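Local coordinates for D-alanyl-D-alanine carboxypeptidase DacB2 (Mycobacterium tuberculosis H37Rv, PDB 4RYE), which shows D,D-carboxypeptidase activity in vitro and probably trims the terminal D-alanine from peptidoglycan stem peptides, as a penicillin-binding protein of the S11 peptidase family, at residues A[18-23]-A[232-237]; A[65-70]-A[107-112]. All blocks are in the same frame, centred on the assembly; numbering follows the deposited sequence.

Contact 1 of 2, residues A[18-23]-A[232-237]; sequences GPAQTW and IAMMYG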
ATOM      1  N   GLY A  18      12.865  15.739  -2.329  1.00 28.85           N
ATOM      2  CA  GLY A  18      12.959  14.289  -2.276  1.00 31.06           C
ATOM      3  C   GLY A  18      12.666  13.660  -3.625  1.00 30.47           C
ATOM      4  O   GLY A  18      12.250  14.352  -4.555  1.00 29.45           O
ATOM      5  N   PRO A  19      12.883  12.341  -3.740  1.00 28.89           N
ATOM      6  CA  PRO A  19      12.724  11.632  -5.015  1.00 29.72           C
ATOM      7  C   PRO A  19      11.281  11.538  -5.509  1.00 26.87           C
ATOM      8  O   PRO A  19      11.078  11.446  -6.720  1.00 23.01           O
ATOM      9  CB  PRO A  19      13.264  10.228  -4.704  1.00 31.02           C
ATOM     10  CG  PRO A  19      13.158  10.094  -3.211  1.00 29.71           C
ATOM     11  CD  PRO A  19      13.461  11.473  -2.699  1.00 30.04           C
ATOM     12  N   ALA A  20      10.304  11.540  -4.604  1.00 21.85           N
ATOM     13  CA  ALA A  20       8.900  11.389  -5.009  1.00 26.80           C
ATOM     14  C   ALA A  20       8.417  12.607  -5.791  1.00 23.85           C
ATOM     15  O   ALA A  20       8.576  13.734  -5.336  1.00 27.75           O
ATOM     16  CB  ALA A  20       8.000  11.156  -3.788  1.00 21.04           C
ATOM     17  N   GLN A  21       7.822  12.393  -6.964  1.00 18.74           N
ATOM     18  CA  GLN A  21       7.340  13.529  -7.752  1.00 25.04           C
ATOM     19  C   GLN A  21       5.939  14.010  -7.342  1.00 22.03           C
ATOM     20  O   GLN A  21       5.602  15.168  -7.570  1.00 20.85           O
ATOM     21  CB  GLN A  21       7.435  13.260  -9.259  1.00 27.65           C
ATOM     22  CG  GLN A  21       8.878  13.228  -9.770  1.00 34.59           C
ATOM     23  CD  GLN A  21       9.622  14.508  -9.464  1.00 47.76           C
ATOM     24  OE1 GLN A  21       9.406  15.531 -10.113  1.00 54.96           O
ATOM     25  NE2 GLN A  21      10.494  14.467  -8.458  1.00 45.69           N
ATOM     26  N   THR A  22       5.125  13.127  -6.760  1.00 18.90           N
ATOM     27  CA  THR A  22       3.894  13.566  -6.098  1.00 20.25           C
ATOM     28  C   THR A  22       3.839  12.939  -4.719  1.00 18.24           C
ATOM     29  O   THR A  22       4.366  11.858  -4.519  1.00 20.99           O
ATOM     30  CB  THR A  22       2.604  13.156  -6.848  1.00 19.24           C
ATOM     31  OG1 THR A  22       2.320  11.777  -6.585  1.00 21.55           O
ATOM     32  CG2 THR A  22       2.732  13.410  -8.371  1.00 15.40           C
ATOM     33  N   TRP A  23       3.203  13.619  -3.773  1.00 16.18           N
ATOM     34  CA  TRP A  23       3.087  13.092  -2.418  1.00 14.25           C
ATOM     35  C   TRP A  23       2.039  13.892  -1.656  1.00 12.32           C
ATOM     36  O   TRP A  23       1.604  14.958  -2.116  1.00 17.64           O
ATOM     37  CB  TRP A  23       4.447  13.106  -1.683  1.00 15.12           C
ATOM     38  CG  TRP A  23       5.177  14.436  -1.740  1.00 17.98           C
ATOM     39  CD1 TRP A  23       6.183  14.787  -2.599  1.00 21.21           C
ATOM     40  CD2 TRP A  23       4.957  15.577  -0.899  1.00 19.07           C
ATOM     41  NE1 TRP A  23       6.590  16.072  -2.351  1.00 21.75           N
ATOM     42  CE2 TRP A  23       5.851  16.581  -1.314  1.00 22.19           C
ATOM     43  CE3 TRP A  23       4.083  15.846   0.159  1.00 22.87           C
ATOM     44  CZ2 TRP A  23       5.900  17.840  -0.705  1.00 24.14           C
ATOM     45  CZ3 TRP A  23       4.128  17.098   0.761  1.00 21.93           C
ATOM     46  CH2 TRP A  23       5.026  18.076   0.326  1.00 24.76           C
ATOM     47  N   ILE A 232       0.810   9.066   4.750  1.00 11.18           N
ATOM     48  CA  ILE A 232       1.442   9.720   3.611  1.00 13.27           C
ATOM     49  C   ILE A 232       1.408   8.794   2.423  1.00 16.87           C
ATOM     50  O   ILE A 232       1.251   7.580   2.573  1.00 14.56           O
ATOM     51  CB  ILE A 232       2.913  10.093   3.885  1.00 14.83           C
ATOM     52  CG1 ILE A 232       3.759   8.829   4.053  1.00 18.57           C
ATOM     53  CG2 ILE A 232       3.028  11.012   5.095  1.00 17.37           C
ATOM     54  CD1 ILE A 232       5.267   9.096   4.158  1.00 23.30           C
ATOM     55  N   ALA A 233       1.538   9.379   1.239  1.00 12.86           N
ATOM     56  CA  ALA A 233       1.743   8.601   0.024  1.00 15.27           C
ATOM     57  C   ALA A 233       2.735   9.339  -0.847  1.00 15.00           C
ATOM     58  O   ALA A 233       2.824  10.566  -0.800  1.00 16.31           O
ATOM     59  CB  ALA A 233       0.428   8.369  -0.713  1.00 12.26           C
HETATM   60  N   MSE A 234       3.506   8.586  -1.617  1.00 13.25           N
HETATM   61  CA  MSE A 234       4.533   9.145  -2.471  1.00 15.46           C
HETATM   62  C   MSE A 234       4.492   8.357  -3.771  1.00 17.51           C
HETATM   63  O   MSE A 234       4.418   7.133  -3.743  1.00 14.74           O
HETATM   64  CB  MSE A 234       5.897   8.989  -1.796  1.00 16.88           C
HETATM   65  CG  MSE A 234       6.049   9.824  -0.539  1.00 21.40           C
HETATM   66 SE   MSE A 234       7.410   9.116   0.683  0.79 29.42          SE
HETATM   67  CE  MSE A 234       8.886   8.924  -0.573  1.00 29.59           C
HETATM   68  N   MSE A 235       4.501   9.045  -4.907  1.00 16.81           N
HETATM   69  CA  MSE A 235       4.412   8.349  -6.185  1.00 16.13           C
HETATM   70  C   MSE A 235       5.453   8.816  -7.184  1.00 18.36           C
HETATM   71  O   MSE A 235       6.005   9.920  -7.068  1.00 21.50           O
HETATM   72  CB  MSE A 235       3.026   8.532  -6.821  1.00 18.93           C
HETATM   73  CG  MSE A 235       1.836   8.261  -5.925  1.00 15.08           C
HETATM   74 SE   MSE A 235       0.201   8.202  -7.021  0.76 22.70          SE
HETATM   75  CE  MSE A 235       0.381   6.385  -7.742  1.00 17.06           C
ATOM     76  N   TYR A 236       5.699   7.962  -8.175  1.00 22.55           N
ATOM     77  CA  TYR A 236       6.453   8.328  -9.367  1.00 24.15           C
ATOM     78  C   TYR A 236       7.843   8.889  -9.072  1.00 27.44           C
ATOM     79  O   TYR A 236       8.222   9.943  -9.590  1.00 24.53           O
ATOM     80  CB  TYR A 236       5.648   9.322 -10.206  1.00 22.63           C
ATOM     81  CG  TYR A 236       6.022   9.295 -11.657  1.00 23.35           C
ATOM     82  CD1 TYR A 236       5.851   8.143 -12.407  1.00 24.18           C
ATOM     83  CD2 TYR A 236       6.548  10.414 -12.279  1.00 27.48           C
ATOM     84  CE1 TYR A 236       6.193   8.105 -13.748  1.00 29.79           C
ATOM     85  CE2 TYR A 236       6.893  10.391 -13.615  1.00 33.47           C
ATOM     86  CZ  TYR A 236       6.715   9.232 -14.345  1.00 36.57           C
ATOM     87  OH  TYR A 236       7.057   9.195 -15.679  1.00 37.31           O
ATOM     88  N   GLY A 237       8.612   8.175  -8.256  1.00 24.74           N
ATOM     89  CA  GLY A 237       9.911   8.672  -7.847  1.00 22.20           C
ATOM     90  C   GLY A 237      11.055   7.744  -8.166  1.00 26.14           C
ATOM     91  O   GLY A 237      10.873   6.529  -8.264  1.00 27.32           O
TER
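Ala233 turns its carbonyl to Trp23: its O lies 3.0 Å from Trp23 CA in a CA-H...O contact, while the backbone of Ala233 pairs beyond this point with Ile24. Met234, a selenomethionine, faces Trp23 as a non-hydrogen-bonded antiparallel pair. Its CB touches Ala20 CB at 3.6 Å, and its CG passes 3.8 Å from Trp23 CB. The chain then bends at its last torsion (chi3 51°), which brings the methyl CE back over Ala20 CB. The indole does not join this packing; it leads away toward Ala35 and Arg37 of strand 32-37. Tyr246 and Gln249 of helix 246-259 cover the same face of the sheet, against Ala20 and Met234.

Met235, also a selenomethionine, gives its N to Thr22 O at 2.8 Å, the one strong bond of the three between the segments. Its own O receives two weak bonds, from Thr22 N at 3.3 Å and from Gln21 N. Gln21 and Thr22 thus share one partner, a classic beta bulge at the start of strand 22-27, where it joins strand 228-237 in the central antiparallel sheet of the beta-lactamase (penicillin-recognising) fold. On the other face Thr22 OG1 lies 3.3 Å from Met235 CB, and the selenium end runs on toward Leu158 of helix 155-166.

Tyr236, where the chain turns a corner, sets its ring edge near Gln21 CB and stacks on His43; the backbone O of Tyr236 lies 3.4 Å from Gln21 CG. Gly237 closes in on the incoming chain, its CA 3.2 Å from Pro19 O.

Contact 2 of 2, residues A[65-70]-A[107-112]; sequences STVVAD and ANTLAH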
ATOM      1  N   SER A  65     -10.762 -19.393   5.605  1.00 24.55           N
ATOM      2  CA  SER A  65     -11.225 -20.123   4.428  1.00 32.01           C
ATOM      3  C   SER A  65     -10.008 -20.425   3.555  1.00 32.14           C
ATOM      4  O   SER A  65      -9.023 -19.678   3.562  1.00 23.66           O
ATOM      5  CB  SER A  65     -12.299 -19.341   3.660  1.00 27.07           C
ATOM      6  OG  SER A  65     -11.791 -18.114   3.185  1.00 35.89           O
ATOM      7  N   THR A  66     -10.052 -21.538   2.835  1.00 27.29           N
ATOM      8  CA  THR A  66      -8.889 -21.966   2.074  1.00 23.12           C
ATOM      9  C   THR A  66      -9.151 -22.023   0.579  1.00 29.62           C
ATOM     10  O   THR A  66     -10.298 -21.971   0.128  1.00 27.14           O
ATOM     11  CB  THR A  66      -8.388 -23.346   2.542  1.00 29.63           C
ATOM     12  OG1 THR A  66      -9.407 -24.325   2.312  1.00 34.88           O
ATOM     13  CG2 THR A  66      -8.034 -23.314   4.027  1.00 25.22           C
ATOM     14  N   VAL A  67      -8.072 -22.127  -0.186  1.00 23.11           N
ATOM     15  CA  VAL A  67      -8.168 -22.318  -1.623  1.00 27.21           C
ATOM     16  C   VAL A  67      -7.048 -23.258  -2.027  1.00 26.85           C
ATOM     17  O   VAL A  67      -5.995 -23.285  -1.385  1.00 27.67           O
ATOM     18  CB  VAL A  67      -8.034 -20.975  -2.391  1.00 24.69           C
ATOM     19  CG1 VAL A  67      -6.647 -20.378  -2.201  1.00 23.96           C
ATOM     20  CG2 VAL A  67      -8.349 -21.153  -3.880  1.00 28.38           C
ATOM     21  N   VAL A  68      -7.292 -24.049  -3.064  1.00 27.46           N
ATOM     22  CA  VAL A  68      -6.256 -24.871  -3.663  1.00 26.65           C
ATOM     23  C   VAL A  68      -5.689 -24.095  -4.837  1.00 29.80           C
ATOM     24  O   VAL A  68      -6.388 -23.850  -5.819  1.00 26.61           O
ATOM     25  CB  VAL A  68      -6.823 -26.211  -4.157  1.00 28.41           C
ATOM     26  CG1 VAL A  68      -5.783 -26.955  -4.988  1.00 30.90           C
ATOM     27  CG2 VAL A  68      -7.280 -27.056  -2.979  1.00 29.01           C
ATOM     28  N   ALA A  69      -4.435 -23.679  -4.727  1.00 25.94           N
ATOM     29  CA  ALA A  69      -3.826 -22.891  -5.788  1.00 25.82           C
ATOM     30  C   ALA A  69      -3.738 -23.678  -7.083  1.00 33.11           C
ATOM     31  O   ALA A  69      -3.407 -24.869  -7.084  1.00 28.79           O
ATOM     32  CB  ALA A  69      -2.457 -22.433  -5.375  1.00 27.06           C
ATOM     33  N   ASP A  70      -4.032 -23.026  -8.199  1.00 30.66           N
ATOM     34  CA  ASP A  70      -3.825 -23.697  -9.481  1.00 34.03           C
ATOM     35  C   ASP A  70      -2.609 -23.123 -10.205  1.00 30.57           C
ATOM     36  O   ASP A  70      -1.994 -22.168  -9.729  1.00 28.67           O
ATOM     37  CB  ASP A  70      -5.091 -23.695 -10.350  1.00 38.40           C
ATOM     38  CG  ASP A  70      -5.650 -22.310 -10.585  1.00 53.32           C
ATOM     39  OD1 ASP A  70      -4.858 -21.362 -10.784  1.00 57.65           O
ATOM     40  OD2 ASP A  70      -6.894 -22.169 -10.579  1.00 56.47           O
ATOM     41  N   ALA A 107      -1.393 -12.251  -4.527  1.00 17.82           N
ATOM     42  CA  ALA A 107      -2.448 -11.431  -5.105  1.00 19.28           C
ATOM     43  C   ALA A 107      -3.307 -12.231  -6.077  1.00 20.09           C
ATOM     44  O   ALA A 107      -4.533 -12.162  -6.038  1.00 18.10           O
ATOM     45  CB  ALA A 107      -1.866 -10.196  -5.795  1.00 18.61           C
ATOM     46  N   ASN A 108      -2.676 -12.976  -6.971  1.00 19.30           N
ATOM     47  CA  ASN A 108      -3.454 -13.719  -7.950  1.00 24.70           C
ATOM     48  C   ASN A 108      -4.251 -14.870  -7.324  1.00 25.42           C
ATOM     49  O   ASN A 108      -5.315 -15.242  -7.825  1.00 20.99           O
ATOM     50  CB  ASN A 108      -2.565 -14.188  -9.114  1.00 26.72           C
ATOM     51  CG  ASN A 108      -2.021 -13.020  -9.926  1.00 26.73           C
ATOM     52  OD1 ASN A 108      -2.633 -11.950  -9.974  1.00 27.54           O
ATOM     53  ND2 ASN A 108      -0.869 -13.212 -10.549  1.00 27.36           N
ATOM     54  N   THR A 109      -3.746 -15.416  -6.222  1.00 20.35           N
ATOM     55  CA  THR A 109      -4.429 -16.511  -5.547  1.00 20.64           C
ATOM     56  C   THR A 109      -5.599 -15.981  -4.719  1.00 19.45           C
ATOM     57  O   THR A 109      -6.633 -16.636  -4.603  1.00 21.62           O
ATOM     58  CB  THR A 109      -3.460 -17.361  -4.692  1.00 22.67           C
ATOM     59  OG1 THR A 109      -2.309 -17.701  -5.479  1.00 25.92           O
ATOM     60  CG2 THR A 109      -4.132 -18.665  -4.246  1.00 21.76           C
ATOM     61  N   LEU A 110      -5.446 -14.786  -4.162  1.00 18.23           N
ATOM     62  CA  LEU A 110      -6.573 -14.106  -3.535  1.00 17.29           C
ATOM     63  C   LEU A 110      -7.641 -13.779  -4.573  1.00 17.53           C
ATOM     64  O   LEU A 110      -8.826 -13.927  -4.312  1.00 19.22           O
ATOM     65  CB  LEU A 110      -6.111 -12.827  -2.838  1.00 16.16           C
ATOM     66  CG  LEU A 110      -5.431 -13.051  -1.482  1.00 21.72           C
ATOM     67  CD1 LEU A 110      -4.774 -11.762  -0.980  1.00 20.44           C
ATOM     68  CD2 LEU A 110      -6.422 -13.596  -0.446  1.00 20.43           C
ATOM     69  N   ALA A 111      -7.216 -13.355  -5.760  1.00 20.41           N
ATOM     70  CA  ALA A 111      -8.163 -13.050  -6.831  1.00 19.69           C
ATOM     71  C   ALA A 111      -8.935 -14.303  -7.234  1.00 25.67           C
ATOM     72  O   ALA A 111     -10.112 -14.231  -7.576  1.00 22.77           O
ATOM     73  CB  ALA A 111      -7.449 -12.455  -8.032  1.00 22.16           C
ATOM     74  N   HIS A 112      -8.256 -15.447  -7.198  1.00 24.03           N
ATOM     75  CA  HIS A 112      -8.888 -16.751  -7.406  1.00 24.52           C
ATOM     76  C   HIS A 112     -10.034 -16.947  -6.398  1.00 22.51           C
ATOM     77  O   HIS A 112     -11.164 -17.252  -6.798  1.00 23.64           O
ATOM     78  CB  HIS A 112      -7.820 -17.861  -7.312  1.00 26.02           C
ATOM     79  CG  HIS A 112      -8.345 -19.261  -7.445  1.00 28.92           C
ATOM     80  ND1 HIS A 112      -7.508 -20.349  -7.590  1.00 36.24           N
ATOM     81  CD2 HIS A 112      -9.606 -19.758  -7.430  1.00 27.15           C
ATOM     82  CE1 HIS A 112      -8.231 -21.451  -7.667  1.00 37.49           C
ATOM     83  NE2 HIS A 112      -9.505 -21.124  -7.565  1.00 36.11           N
TER
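Val67 leans from strand 66-68 onto helix 104-113, where Thr109 and His112 present their side chains one turn apart. From its CB the two methyls part company. CG1 meets the methyl CG2 of Thr109 at 3.7 Å, the two side chains crossing at a slant. A chi1 of 65° tucks CG1 between the backbone N and the carbonyl carbon and leaves CG2 opposite the N, over the imidazole of His112: CG2 stands 3.8 Å from the ring centroid and only 6° off the ring normal, a CH-pi contact centred on one face.

The strand and the helix axes cross steeply, at 105° with a closest approach of 9.2 Å, and strand 66-68 is half of a two-stranded antiparallel sheet with 88-90. The contact therefore lays this small sheet across the side of helix 104-113, in the helical part of the beta-lactamase (penicillin-recognising) fold. Thr109 OG1 turns back to bond Asp105 O in the preceding helical turn, while its methyl faces the strand and also lies 4.3 Å from Ala69 CB.

Two oxygens come to the imidazole obliquely. The backbone O of Val68 lies 3.5 Å from His112 CE1, and the carboxylate OD2 of Asp70 approaches the same carbon at 3.3 Å, its plane nearly parallel to the ring. Neither approach is a hydrogen bond; the ring nitrogen ND1 is instead bonded to Asp73 OD2, which also accepts from Asp70 N. Asp73 thus fixes both the ring and the chain beside it, and the two nearby carboxylates would probably favour a protonated imidazole.

Overall arrangement
Contacts 1 and 2 lie on opposite sides of the chain's centre, 32 Å apart between their centres and about 17 Å at their nearest atoms, and they do not touch. Contact 1 joins two chain regions 209 residues apart, and the whole of contact 2 falls within that interval, its own segments separated by 37 residues. One belongs to the main sheet, the other to the helical region. Each comes within about 11 Å, side chain to side chain, of a different active-site residue: Met235 of Ser47, the inferred acyl-ester serine, and Thr109 of Lys50, the probable proton acceptor. Neither contact includes Ser47, Lys50 or Ser102, the probable third active-site residue.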